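Local coordinates for protein MlnE (PDB 5D2E) that supplies the N-terminal B-type ketoreductase part of a macrolactin assembly-line enzyme, which binds NADP and probably reduces beta-keto groups of the growing polyketide, at residues E58-C64 and P125-F131; P169-Y175 and N204-A210; I187-S193 and A422-C427; L288-Y292 and L481-Q485; G442-S446 and S487-S491. All blocks are in the same frame, centred on the assembly; numbering follows the deposited sequence.

In the fold
Contacts 1 and 2 lie in one Rossmann-like half of the chain, contacts 4 and 5 in the other, which holds the bound NADP. Contact 3 joins the two halves near the centre of the chain. Contacts 1 and 2 use neighbouring strands of one sheet, 127-133 and 171-180, and their centres are about 10 Å apart. Contacts 2 and 3 touch at Tyr175. Contacts 4 and 5 both use helix 477-488, with centres about 14 Å apart. The side chain of Leu288 in contact 4 is about 8 Å from NADP, and that of Ala422 in contact 3 about 10 Å. Contacts 1 and 2 both lie away from the NADP site; contacts 1 and 4 are about 47 Å apart, centre to centre.

Contact 1. Residues E58-C64 and P125-F131; sequences EPILFFC and PRHIIHF
Arg126 meets Glu58 where two parallel strands begin. Arg126 CB packs 3.7 Å from Glu58 OE1. CG passes close to both carboxylate oxygens. Next, Arg126 CD comes to 3.4 Å from Glu58 OE2. A bend at chi2 (-130°) keeps the arginine chain beside the acid. At the tip, Arg126 NH1 donates to Glu58 OE2 at 2.9 Å in a salt bridge. OE2 receives it on its syn lone pair, and lies almost in the guanidinium plane. The carboxylate plane stands at 90° to that plane. Arg126 NE pairs with Glu172 on the next strand, and Glu58 OE2 is also bonded to Thr56 OG1. Beyond this pair, Leu61 N bonds to His127 O, Ile129 N to Leu61 O and Phe63 N to Ile129 O. On one side of the sheet, Ile129 CG2 sits over a face of the Phe62 ring, 3.9 Å from its centroid, a CH-pi contact. On the other, Leu61 CB touches Ile128 CD1 at 3.8 Å, and Ile128 CG2 meets the edge of Phe63. Helix 141-164 packs there through Met158 and Phe162. These strands belong to the Rossmann-like half without the cofactor, consistent with the structural subdomain of modular ketoreductases. The charged pair sits where the mostly apolar strands begin, and the two acids flanking Arg126 probably stabilise its positive charge.

Contact 2. Residues P169-Y175 and N204-A210; sequences PKAEILY and NFTCKAA
Thr206 O takes the N-H of Ile173 at 2.7 Å, and the CA-H of Glu172 approaches the same oxygen. This bond is one rung in the parallel strand pair of a beta-alpha-beta unit: strand 171-180, helix 186-201, strand 205-214. The ladder continues as Lys208 N bonds to Ile173 O and Tyr175 N to Lys208 O. Toward helices 141-164 and 186-201, Ile173 CD1 touches Phe205 CB at 3.8 Å and also reaches Cys207 SG, 4.1 Å away. Ala171 CB packs on Phe205 CD1 at 3.9 Å. On the other face, Leu174 CD1 packs on Lys208 CB, and the lysine runs on to bond Glu232 O through NZ. Glu172 lies beside Thr206 there, with its OE1 3.2 Å from Thr206 CB; its OE2 is held by Arg126. Tyr175 has CG anti to its own N (chi1 161°), which swings the ring along the strand and lets OH bond to Tyr188 O. The ring edge, at Tyr175 CD2, meets Ala209 CB at 3.8 Å.

Contact 3. Residues I187-S193 and A422-C427; sequences IYNAVES and AFANGC
Ala190 CB presses into the backbone of helix 419-437, 3.4 Å from Cys427 N and also close to Phe423 O. Gly426 has no side chain, and its CA comes within 4.8 Å of Ala190 CA. The helix segments pass with axes only 7.4 Å apart, at 136°. Phe423 reaches over with CG anti to its N (chi1 170°). Its CE1 touches Ala190 CB at 3.6 Å, and its CD1 lies 3.5 Å from Ala190 O. Ile187 CG2 touches Phe423 CZ, and Val191 CG2 touches Phe423 CE1. Ser193 CB rests 3.5 Å from Ala422 O, while Ser193 OG bonds to Ala411 O. Further out, Asn425 OD1 bonds to Lys384 NZ, and both Lys384 and the adjacent Tyr421 bind NADP. The contact joins the half of the ketoreductase that lacks cofactor to the catalytic half, on the helix that carries Tyr421. Apolar and small side chains packed round the Phe423 ring make the join by van der Waals contact, and the serine hydroxyl is satisfied beside it.

Contact 4. Residues L288-Y292 and L481-Q485; sequences LFAEY and LAAFQ
Leu481 CD2 fills the angle between two aromatic rings. It lies over a face of Phe289, 3.9 Å from the ring centroid, and over a face of Tyr292, 4.0 Å from that centroid. Both are CH-pi contacts. Leu481 CD1 adds a touch on Tyr292 CD1 at 3.8 Å. Beside this centre, Phe289 turns its edge to the face of Phe484 in a T-shaped pair, with centroids 5.0 Å apart and planes at 74°. Phe289 also meets Phe406 edge to face. A GxGxxG-like pattern runs into the start of helix 284-296, as in Rossmann nucleotide sites, and Leu288 packs on Trp452, an NADP-binding residue. At the outer rim, Tyr292 OH donates to Gln485 OE1. The distance of 2.5 Å is very short, and its exact value is doubtful. The oxygen lies at the ring edge, in its plane, with the amide plane turned 47° from the ring. A bend at chi2 (58°) of Gln485 brings OE1 there. Gln485 NE2 bonds to Phe268 O, and OE1 has a weak bond from Gln296 NE2. The amide oxygen thus accepts and the nitrogen donates, and the bond to Phe268 O probably sets which way the amide faces.

Contact 5. Residues G442-S446 and S487-S491; sequences GKTLS and SMSRS
Leu445 and Met488 bring strand 443-446 nearest to the end of helix 477-488, their CA atoms 7.8 Å apart. Leu445 CD2 meets Met488 SD at 3.7 Å and Ser487 CB at 4.0 Å. The two longer side chains cross here, and Met488 folds back through bends at chi2 (-62°) and chi3 to bring its sulfur over. Behind it lie Phe402 and Val404 of strand 402-408. Ser487 OG turns back to its own helix and bonds to Ala483 O. This is part of the NADP-binding Rossmann domain, and strand 443-453 is an inner strand there, parallel to strands 402-408 and 494-499. The chain after the helix turns into the latter. Lys443 lies along residues 487-491. Its CD lies 3.5 Å from Met488 O, and a bend at chi4 (78°) turns the ammonium toward Arg490. NZ donates to Arg490 O at 3.1 Å, from above the carbonyl plane. It also donates to a water at 2.9 Å, which in turn donates to Ser487 O at 2.8 Å. Ala492 O receives a weak bond from NZ. Carbonyls at this helix end would probably attract the positive charge. Arg490 leads away from the strand, and its NH2 bonds to Lys259 O.

Contact 1. Residues E58-C64 and P125-F131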
# COMPACT_ATOMS: atom_id res chain seq x y z
N GLU A 58 -5.48 -25.59 -20.59
CA GLU A 58 -5.27 -26.13 -19.28
C GLU A 58 -6.39 -25.68 -18.36
O GLU A 58 -7.07 -24.73 -18.69
CB GLU A 58 -3.93 -25.62 -18.76
CG GLU A 58 -2.74 -26.33 -19.38
CD GLU A 58 -1.48 -25.74 -18.84
OE1 GLU A 58 -1.02 -26.18 -17.79
OE2 GLU A 58 -1.04 -24.72 -19.39
N PRO A 59 -6.60 -26.37 -17.23
CA PRO A 59 -7.72 -26.09 -16.34
C PRO A 59 -7.66 -24.64 -15.78
O PRO A 59 -6.59 -24.06 -15.61
CB PRO A 59 -7.59 -27.13 -15.25
CG PRO A 59 -6.79 -28.26 -15.89
CD PRO A 59 -5.83 -27.53 -16.78
N ILE A 60 -8.82 -24.07 -15.67
CA ILE A 60 -9.06 -22.75 -15.10
C ILE A 60 -9.73 -22.93 -13.71
O ILE A 60 -10.68 -23.74 -13.56
CB ILE A 60 -10.03 -22.01 -16.00
CG1 ILE A 60 -9.42 -21.84 -17.38
CG2 ILE A 60 -10.47 -20.68 -15.36
CD1 ILE A 60 -10.48 -21.44 -18.41
N LEU A 61 -9.25 -22.20 -12.71
CA LEU A 61 -9.77 -22.27 -11.36
C LEU A 61 -10.27 -20.87 -11.01
O LEU A 61 -9.52 -19.92 -11.07
CB LEU A 61 -8.65 -22.70 -10.41
CG LEU A 61 -8.99 -22.65 -8.94
CD1 LEU A 61 -10.14 -23.58 -8.59
CD2 LEU A 61 -7.74 -23.06 -8.15
N PHE A 62 -11.54 -20.76 -10.61
CA PHE A 62 -12.20 -19.49 -10.40
C PHE A 62 -12.77 -19.49 -9.04
O PHE A 62 -13.59 -20.37 -8.72
CB PHE A 62 -13.37 -19.42 -11.45
CG PHE A 62 -13.93 -18.03 -11.71
CD1 PHE A 62 -14.59 -17.34 -10.73
CD2 PHE A 62 -13.79 -17.44 -12.94
CE1 PHE A 62 -15.12 -16.08 -10.93
CE2 PHE A 62 -14.32 -16.14 -13.18
CZ PHE A 62 -14.97 -15.47 -12.15
N PHE A 63 -12.40 -18.49 -8.24
CA PHE A 63 -12.88 -18.30 -6.89
C PHE A 63 -13.85 -17.13 -6.93
O PHE A 63 -13.50 -16.05 -7.44
CB PHE A 63 -11.73 -17.92 -5.95
CG PHE A 63 -10.70 -19.01 -5.70
CD1 PHE A 63 -10.96 -20.05 -4.86
CD2 PHE A 63 -9.44 -18.95 -6.29
CE1 PHE A 63 -10.04 -21.02 -4.61
CE2 PHE A 63 -8.49 -19.94 -6.07
CZ PHE A 63 -8.80 -20.97 -5.19
N CYS A 64 -15.05 -17.30 -6.35
CA CYS A 64 -16.09 -16.26 -6.38
C CYS A 64 -16.87 -16.43 -5.13
O CYS A 64 -16.99 -17.53 -4.61
CB CYS A 64 -16.99 -16.42 -7.64
SG CYS A 64 -18.06 -14.95 -7.96
N PRO A 125 -4.49 -26.76 -12.39
CA PRO A 125 -4.88 -25.44 -12.96
C PRO A 125 -3.67 -24.68 -13.38
O PRO A 125 -2.62 -24.77 -12.72
CB PRO A 125 -5.56 -24.74 -11.79
CG PRO A 125 -5.91 -25.79 -10.80
CD PRO A 125 -4.92 -26.91 -11.01
N ARG A 126 -3.81 -23.91 -14.45
CA ARG A 126 -2.85 -22.94 -14.82
C ARG A 126 -3.40 -21.50 -14.67
O ARG A 126 -2.75 -20.63 -14.11
CB ARG A 126 -2.44 -23.12 -16.24
CG ARG A 126 -0.95 -22.83 -16.42
CD ARG A 126 -0.76 -21.90 -17.53
NE ARG A 126 0.60 -21.37 -17.60
CZ ARG A 126 1.57 -21.94 -18.29
NH1 ARG A 126 1.36 -23.11 -18.88
NH2 ARG A 126 2.75 -21.36 -18.37
N HIS A 127 -4.63 -21.28 -15.08
CA HIS A 127 -5.24 -19.96 -14.96
C HIS A 127 -6.12 -19.87 -13.77
O HIS A 127 -7.08 -20.59 -13.68
CB HIS A 127 -6.01 -19.66 -16.22
CG HIS A 127 -5.24 -20.06 -17.43
ND1 HIS A 127 -4.36 -19.21 -18.06
CD2 HIS A 127 -5.08 -21.27 -18.01
CE1 HIS A 127 -3.74 -19.85 -19.02
NE2 HIS A 127 -4.16 -21.11 -19.02
N ILE A 128 -5.81 -18.95 -12.86
CA ILE A 128 -6.52 -18.79 -11.63
C ILE A 128 -7.14 -17.42 -11.65
O ILE A 128 -6.45 -16.46 -11.98
CB ILE A 128 -5.57 -18.80 -10.40
CG1 ILE A 128 -4.56 -19.94 -10.42
CG2 ILE A 128 -6.37 -18.77 -9.15
CD1 ILE A 128 -5.10 -21.28 -10.68
N ILE A 129 -8.44 -17.36 -11.33
CA ILE A 129 -9.21 -16.14 -11.23
C ILE A 129 -9.64 -16.02 -9.75
O ILE A 129 -10.29 -16.86 -9.19
CB ILE A 129 -10.44 -16.04 -12.13
CG1 ILE A 129 -10.09 -16.33 -13.61
CG2 ILE A 129 -11.17 -14.71 -11.88
CD1 ILE A 129 -9.16 -15.38 -14.22
N HIS A 130 -9.21 -14.92 -9.11
CA HIS A 130 -9.62 -14.66 -7.76
C HIS A 130 -10.54 -13.47 -7.79
O HIS A 130 -10.12 -12.31 -8.03
CB HIS A 130 -8.40 -14.38 -6.91
CG HIS A 130 -8.70 -14.29 -5.45
ND1 HIS A 130 -9.15 -13.13 -4.86
CD2 HIS A 130 -8.55 -15.20 -4.45
CE1 HIS A 130 -9.35 -13.34 -3.57
NE2 HIS A 130 -8.96 -14.57 -3.28
N PHE A 131 -11.83 -13.71 -7.55
CA PHE A 131 -12.80 -12.64 -7.57
C PHE A 131 -13.76 -12.69 -6.38
O PHE A 131 -14.95 -12.99 -6.53
CB PHE A 131 -13.60 -12.71 -8.89
CG PHE A 131 -14.61 -11.56 -9.10
CD1 PHE A 131 -14.42 -10.32 -8.57
CD2 PHE A 131 -15.72 -11.75 -9.88
CE1 PHE A 131 -15.33 -9.27 -8.82
CE2 PHE A 131 -16.62 -10.73 -10.13
CZ PHE A 131 -16.41 -9.48 -9.62

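Contact 2. Residues P169-Y175 and N204-A210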
# COMPACT_ATOMS: atom_id res chain seq x y z
N PRO A 169 2.89 -25.89 -10.88
CA PRO A 169 4.27 -25.59 -11.27
C PRO A 169 4.42 -24.20 -11.91
O PRO A 169 5.43 -23.54 -11.69
CB PRO A 169 4.60 -26.70 -12.29
CG PRO A 169 3.67 -27.83 -11.90
CD PRO A 169 2.41 -27.19 -11.36
N LYS A 170 3.41 -23.78 -12.68
CA LYS A 170 3.29 -22.44 -13.21
C LYS A 170 1.85 -22.04 -13.06
O LYS A 170 0.94 -22.85 -13.23
CB LYS A 170 3.62 -22.40 -14.67
CG LYS A 170 5.10 -22.33 -14.99
CD LYS A 170 5.32 -21.86 -16.43
CE LYS A 170 6.72 -21.29 -16.59
NZ LYS A 170 7.73 -22.34 -16.30
N ALA A 171 1.61 -20.77 -12.77
CA ALA A 171 0.21 -20.29 -12.68
C ALA A 171 0.19 -18.87 -13.11
O ALA A 171 1.18 -18.10 -12.88
CB ALA A 171 -0.31 -20.41 -11.28
N GLU A 172 -0.91 -18.49 -13.76
CA GLU A 172 -1.21 -17.09 -14.03
C GLU A 172 -2.39 -16.75 -13.18
O GLU A 172 -3.48 -17.32 -13.37
CB GLU A 172 -1.53 -16.84 -15.50
CG GLU A 172 -0.90 -17.82 -16.52
CD GLU A 172 0.62 -17.76 -16.64
OE1 GLU A 172 1.18 -16.68 -16.45
OE2 GLU A 172 1.25 -18.81 -16.94
N ILE A 173 -2.21 -15.82 -12.26
CA ILE A 173 -3.23 -15.49 -11.26
C ILE A 173 -3.80 -14.10 -11.59
O ILE A 173 -3.02 -13.15 -11.71
CB ILE A 173 -2.66 -15.45 -9.87
CG1 ILE A 173 -2.09 -16.83 -9.46
CG2 ILE A 173 -3.75 -14.97 -8.89
CD1 ILE A 173 -0.59 -16.98 -9.67
N LEU A 174 -5.11 -13.98 -11.75
CA LEU A 174 -5.75 -12.73 -12.03
C LEU A 174 -6.64 -12.45 -10.89
O LEU A 174 -7.60 -13.18 -10.63
CB LEU A 174 -6.52 -12.75 -13.39
CG LEU A 174 -7.33 -11.48 -13.70
CD1 LEU A 174 -6.46 -10.22 -13.83
CD2 LEU A 174 -8.13 -11.71 -14.99
N TYR A 175 -6.30 -11.38 -10.16
CA TYR A 175 -7.03 -10.89 -9.03
C TYR A 175 -7.90 -9.73 -9.50
O TYR A 175 -7.40 -8.81 -10.09
CB TYR A 175 -6.05 -10.44 -7.97
CG TYR A 175 -6.62 -9.52 -6.95
CD1 TYR A 175 -7.47 -9.96 -5.95
CD2 TYR A 175 -6.34 -8.15 -7.01
CE1 TYR A 175 -8.04 -9.05 -5.05
CE2 TYR A 175 -6.90 -7.25 -6.12
CZ TYR A 175 -7.73 -7.70 -5.15
OH TYR A 175 -8.20 -6.72 -4.26
N ASN A 204 7.54 -18.30 -11.13
CA ASN A 204 6.59 -19.10 -11.89
C ASN A 204 5.10 -18.72 -11.69
O ASN A 204 4.24 -19.29 -12.36
CB ASN A 204 6.76 -20.52 -11.46
CG ASN A 204 8.06 -21.10 -11.97
OD1 ASN A 204 8.49 -20.83 -13.10
ND2 ASN A 204 8.67 -21.88 -11.17
N PHE A 205 4.81 -17.85 -10.72
CA PHE A 205 3.47 -17.28 -10.53
C PHE A 205 3.41 -15.89 -11.16
O PHE A 205 3.92 -14.91 -10.60
CB PHE A 205 3.12 -17.17 -9.05
CG PHE A 205 2.85 -18.46 -8.35
CD1 PHE A 205 2.78 -19.70 -9.02
CD2 PHE A 205 2.65 -18.45 -6.98
CE1 PHE A 205 2.49 -20.87 -8.29
CE2 PHE A 205 2.38 -19.60 -6.28
CZ PHE A 205 2.28 -20.81 -6.95
N THR A 206 2.79 -15.79 -12.31
CA THR A 206 2.61 -14.50 -12.92
C THR A 206 1.30 -13.92 -12.38
O THR A 206 0.20 -14.53 -12.54
CB THR A 206 2.51 -14.63 -14.44
OG1 THR A 206 3.66 -15.29 -14.91
CG2 THR A 206 2.36 -13.25 -15.11
N CYS A 207 1.39 -12.75 -11.79
CA CYS A 207 0.30 -12.20 -11.01
C CYS A 207 -0.19 -10.90 -11.60
O CYS A 207 0.60 -9.98 -11.85
CB CYS A 207 0.73 -11.98 -9.58
SG CYS A 207 1.15 -13.42 -8.62
N LYS A 208 -1.49 -10.81 -11.83
CA LYS A 208 -2.09 -9.60 -12.39
C LYS A 208 -3.21 -9.14 -11.54
O LYS A 208 -3.87 -9.96 -10.90
CB LYS A 208 -2.57 -9.88 -13.80
CG LYS A 208 -1.45 -10.45 -14.64
CD LYS A 208 -1.61 -10.35 -16.15
CE LYS A 208 -2.30 -11.56 -16.76
NZ LYS A 208 -2.39 -11.36 -18.24
N ALA A 209 -3.49 -7.82 -11.55
CA ALA A 209 -4.57 -7.23 -10.74
C ALA A 209 -5.42 -6.33 -11.62
O ALA A 209 -4.89 -5.66 -12.50
CB ALA A 209 -4.04 -6.47 -9.56
N ALA A 210 -6.73 -6.38 -11.47
CA ALA A 210 -7.61 -5.61 -12.35
C ALA A 210 -8.80 -5.05 -11.51
O ALA A 210 -9.46 -5.79 -10.79
CB ALA A 210 -8.10 -6.43 -13.51

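Contact 3. Residues I187-S193 and A422-C427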
# COMPACT_ATOMS: atom_id res chain seq x y z
N ILE A 187 -7.99 -0.77 0.37
CA ILE A 187 -7.58 -2.14 0.70
C ILE A 187 -7.45 -2.98 -0.56
O ILE A 187 -6.35 -3.53 -0.88
CB ILE A 187 -8.51 -2.76 1.73
CG1 ILE A 187 -8.33 -2.08 3.05
CG2 ILE A 187 -8.28 -4.25 1.91
CD1 ILE A 187 -9.26 -2.52 4.16
N TYR A 188 -8.50 -3.00 -1.38
CA TYR A 188 -8.41 -3.88 -2.52
C TYR A 188 -7.34 -3.44 -3.52
O TYR A 188 -6.68 -4.27 -4.12
CB TYR A 188 -9.76 -4.02 -3.20
CG TYR A 188 -10.86 -4.62 -2.40
CD1 TYR A 188 -10.61 -5.55 -1.45
CD2 TYR A 188 -12.19 -4.32 -2.68
CE1 TYR A 188 -11.64 -6.15 -0.73
CE2 TYR A 188 -13.22 -4.92 -1.99
CZ TYR A 188 -12.96 -5.85 -1.03
OH TYR A 188 -13.98 -6.50 -0.33
N ASN A 189 -7.16 -2.13 -3.67
CA ASN A 189 -6.15 -1.58 -4.59
C ASN A 189 -4.69 -1.93 -4.12
O ASN A 189 -3.81 -2.22 -4.91
CB ASN A 189 -6.35 -0.04 -4.62
CG ASN A 189 -5.26 0.67 -5.38
OD1 ASN A 189 -4.42 1.34 -4.76
ND2 ASN A 189 -5.23 0.50 -6.66
N ALA A 190 -4.52 -2.05 -2.82
CA ALA A 190 -3.18 -2.37 -2.23
C ALA A 190 -2.70 -3.79 -2.52
O ALA A 190 -1.50 -4.08 -2.46
CB ALA A 190 -3.15 -2.06 -0.75
N VAL A 191 -3.60 -4.68 -2.89
CA VAL A 191 -3.22 -6.03 -3.24
C VAL A 191 -2.18 -6.14 -4.32
O VAL A 191 -1.39 -7.04 -4.25
CB VAL A 191 -4.46 -6.86 -3.61
CG1 VAL A 191 -4.12 -8.21 -4.16
CG2 VAL A 191 -5.39 -6.97 -2.40
N GLU A 192 -2.15 -5.20 -5.25
CA GLU A 192 -1.18 -5.18 -6.28
C GLU A 192 0.26 -5.27 -5.70
O GLU A 192 1.08 -5.98 -6.24
CB GLU A 192 -1.30 -3.90 -7.09
CG GLU A 192 -0.25 -3.78 -8.19
CD GLU A 192 0.03 -2.32 -8.60
OE1 GLU A 192 -0.47 -1.38 -7.93
OE2 GLU A 192 0.75 -2.14 -9.61
N SER A 193 0.51 -4.52 -4.61
CA SER A 193 1.85 -4.48 -3.95
C SER A 193 2.17 -5.86 -3.38
O SER A 193 3.25 -6.32 -3.54
CB SER A 193 1.80 -3.50 -2.80
OG SER A 193 1.47 -2.21 -3.23
N ALA A 422 4.70 -4.40 2.01
CA ALA A 422 4.44 -3.73 0.76
C ALA A 422 2.94 -3.42 0.66
O ALA A 422 2.57 -2.28 0.35
CB ALA A 422 4.90 -4.59 -0.39
N PHE A 423 2.09 -4.40 1.01
CA PHE A 423 0.64 -4.20 1.02
C PHE A 423 0.23 -3.07 1.98
O PHE A 423 -0.57 -2.20 1.62
CB PHE A 423 -0.05 -5.51 1.43
CG PHE A 423 -1.52 -5.35 1.70
CD1 PHE A 423 -2.42 -5.40 0.64
CD2 PHE A 423 -1.98 -5.07 2.94
CE1 PHE A 423 -3.76 -5.26 0.84
CE2 PHE A 423 -3.34 -4.84 3.15
CZ PHE A 423 -4.23 -4.97 2.09
N ALA A 424 0.73 -3.14 3.22
CA ALA A 424 0.37 -2.17 4.23
C ALA A 424 0.70 -0.71 3.77
O ALA A 424 -0.11 0.21 3.91
CB ALA A 424 1.01 -2.50 5.54
N ASN A 425 1.86 -0.53 3.17
CA ASN A 425 2.25 0.76 2.72
C ASN A 425 1.37 1.16 1.53
O ASN A 425 0.92 2.30 1.44
CB ASN A 425 3.72 0.78 2.38
CG ASN A 425 4.58 0.88 3.67
OD1 ASN A 425 4.56 1.90 4.34
ND2 ASN A 425 5.22 -0.22 4.05
N GLY A 426 1.07 0.19 0.65
CA GLY A 426 0.26 0.47 -0.54
C GLY A 426 -1.14 0.88 -0.13
O GLY A 426 -1.79 1.69 -0.83
N CYS A 427 -1.61 0.37 1.00
CA CYS A 427 -2.88 0.75 1.55
C CYS A 427 -2.93 2.26 1.95
O CYS A 427 -3.88 2.95 1.58
CB CYS A 427 -3.25 -0.18 2.64
SG CYS A 427 -4.88 0.17 3.25

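Contact 4. Residues L288-Y292 and L481-Q485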
# COMPACT_ATOMS: atom_id res chain seq x y z
N LEU A 288 13.75 12.03 13.72
CA LEU A 288 14.50 12.84 12.81
C LEU A 288 13.58 13.97 12.31
O LEU A 288 13.97 15.12 12.32
CB LEU A 288 14.95 12.02 11.63
CG LEU A 288 15.75 12.73 10.56
CD1 LEU A 288 17.15 12.90 11.13
CD2 LEU A 288 15.87 12.04 9.21
N PHE A 289 12.36 13.65 11.95
CA PHE A 289 11.35 14.69 11.65
C PHE A 289 10.93 15.55 12.86
O PHE A 289 10.69 16.77 12.71
CB PHE A 289 10.12 14.10 10.90
CG PHE A 289 10.43 13.85 9.47
CD1 PHE A 289 11.09 12.70 9.07
CD2 PHE A 289 10.15 14.81 8.51
CE1 PHE A 289 11.43 12.48 7.73
CE2 PHE A 289 10.47 14.58 7.19
CZ PHE A 289 11.13 13.43 6.80
N ALA A 290 10.87 15.00 14.05
CA ALA A 290 10.50 15.86 15.19
C ALA A 290 11.56 16.97 15.38
O ALA A 290 11.20 18.14 15.57
CB ALA A 290 10.31 15.07 16.47
N GLU A 291 12.83 16.64 15.28
CA GLU A 291 13.87 17.65 15.43
C GLU A 291 13.77 18.67 14.29
O GLU A 291 13.92 19.87 14.50
CB GLU A 291 15.28 17.09 15.34
CG GLU A 291 15.72 16.10 16.38
CD GLU A 291 17.18 15.72 16.16
OE1 GLU A 291 17.58 15.25 15.04
OE2 GLU A 291 17.92 15.90 17.14
N TYR A 292 13.57 18.18 13.07
CA TYR A 292 13.40 19.03 11.91
C TYR A 292 12.29 20.05 12.09
O TYR A 292 12.48 21.28 11.82
CB TYR A 292 13.14 18.18 10.69
CG TYR A 292 12.99 18.97 9.39
CD1 TYR A 292 14.10 19.49 8.75
CD2 TYR A 292 11.74 19.20 8.84
CE1 TYR A 292 13.99 20.20 7.58
CE2 TYR A 292 11.63 19.91 7.64
CZ TYR A 292 12.76 20.39 7.02
OH TYR A 292 12.68 21.13 5.84
N LEU A 481 15.12 14.85 4.28
CA LEU A 481 14.42 16.04 4.78
C LEU A 481 14.08 16.99 3.71
O LEU A 481 12.96 17.53 3.66
CB LEU A 481 15.20 16.78 5.85
CG LEU A 481 15.29 15.97 7.10
CD1 LEU A 481 16.36 16.56 8.01
CD2 LEU A 481 13.95 15.81 7.80
N ALA A 482 15.00 17.20 2.78
CA ALA A 482 14.72 18.11 1.71
C ALA A 482 13.66 17.54 0.70
O ALA A 482 12.95 18.31 0.05
CB ALA A 482 15.97 18.42 0.95
N ALA A 483 13.69 16.23 0.48
CA ALA A 483 12.69 15.59 -0.40
C ALA A 483 11.29 15.80 0.21
O ALA A 483 10.34 16.09 -0.49
CB ALA A 483 13.02 14.14 -0.62
N PHE A 484 11.20 15.70 1.52
CA PHE A 484 9.97 15.96 2.23
C PHE A 484 9.54 17.38 2.03
O PHE A 484 8.40 17.66 1.65
CB PHE A 484 10.17 15.71 3.69
CG PHE A 484 9.06 16.23 4.55
CD1 PHE A 484 7.90 15.50 4.69
CD2 PHE A 484 9.16 17.47 5.20
CE1 PHE A 484 6.89 15.95 5.45
CE2 PHE A 484 8.13 17.92 5.97
CZ PHE A 484 6.98 17.16 6.08
N GLN A 485 10.48 18.29 2.26
CA GLN A 485 10.25 19.72 2.02
C GLN A 485 9.76 19.98 0.61
O GLN A 485 8.76 20.69 0.42
CB GLN A 485 11.57 20.49 2.33
CG GLN A 485 11.46 21.96 2.54
CD GLN A 485 10.52 22.36 3.67
OE1 GLN A 485 10.57 21.85 4.81
NE2 GLN A 485 9.67 23.32 3.37

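Contact 5. Residues G442-S446 and S487-S491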
# COMPACT_ATOMS: atom_id res chain seq x y z
N GLY A 442 -6.68 20.56 4.48
CA GLY A 442 -5.24 20.52 4.44
C GLY A 442 -4.66 19.56 3.41
O GLY A 442 -5.38 19.03 2.56
N LYS A 443 -3.36 19.35 3.50
CA LYS A 443 -2.61 18.56 2.55
C LYS A 443 -2.63 17.10 3.01
O LYS A 443 -2.48 16.82 4.22
CB LYS A 443 -1.18 19.08 2.42
CG LYS A 443 -0.36 18.23 1.45
CD LYS A 443 0.61 18.97 0.56
CE LYS A 443 1.04 18.13 -0.62
NZ LYS A 443 0.14 17.97 -1.79
N THR A 444 -2.95 16.21 2.08
CA THR A 444 -2.87 14.77 2.27
C THR A 444 -1.73 14.27 1.39
O THR A 444 -1.66 14.60 0.22
CB THR A 444 -4.19 14.10 1.84
OG1 THR A 444 -5.16 14.42 2.82
CG2 THR A 444 -4.06 12.59 1.80
N LEU A 445 -0.79 13.49 1.97
CA LEU A 445 0.32 13.02 1.18
C LEU A 445 0.82 11.70 1.74
O LEU A 445 0.91 11.53 2.96
CB LEU A 445 1.44 14.03 1.25
CG LEU A 445 2.77 13.63 0.64
CD1 LEU A 445 2.68 13.45 -0.86
CD2 LEU A 445 3.85 14.65 0.94
N SER A 446 1.08 10.75 0.84
CA SER A 446 1.78 9.55 1.17
C SER A 446 3.10 9.63 0.43
O SER A 446 3.10 9.82 -0.78
CB SER A 446 1.02 8.29 0.68
OG SER A 446 1.68 7.07 1.14
N SER A 487 8.37 17.77 -1.51
CA SER A 487 7.11 17.01 -1.67
C SER A 487 5.94 17.80 -1.14
O SER A 487 4.92 17.88 -1.77
CB SER A 487 7.22 15.70 -0.93
OG SER A 487 8.12 14.89 -1.63
N MET A 488 6.13 18.45 -0.00
CA MET A 488 5.07 19.18 0.64
C MET A 488 4.60 20.43 -0.13
O MET A 488 3.51 20.90 0.12
CB MET A 488 5.48 19.56 2.06
CG MET A 488 5.61 18.41 3.03
SD MET A 488 4.04 17.50 3.31
CE MET A 488 3.13 18.70 4.27
N SER A 489 5.41 20.91 -1.07
CA SER A 489 5.11 22.13 -1.80
C SER A 489 4.50 21.75 -3.16
O SER A 489 4.12 22.61 -3.95
CB SER A 489 6.41 22.95 -1.99
OG SER A 489 7.16 22.40 -3.10
N ARG A 490 4.36 20.47 -3.44
CA ARG A 490 3.82 20.06 -4.72
C ARG A 490 2.36 19.73 -4.58
O ARG A 490 1.80 19.89 -3.49
CB ARG A 490 4.60 18.91 -5.26
CG ARG A 490 5.98 19.35 -5.69
CD ARG A 490 6.79 18.20 -6.22
NE ARG A 490 7.76 18.80 -7.13
CZ ARG A 490 7.57 18.95 -8.44
NH1 ARG A 490 6.50 18.44 -9.08
NH2 ARG A 490 8.52 19.55 -9.12
N SER A 491 1.71 19.37 -5.67
CA SER A 491 0.27 19.07 -5.62
C SER A 491 -0.05 17.56 -5.63
O SER A 491 -1.17 17.21 -5.36
CB SER A 491 -0.50 19.77 -6.75
OG SER A 491 -0.06 19.25 -7.97
O HOH W 1 2.58 17.00 -3.03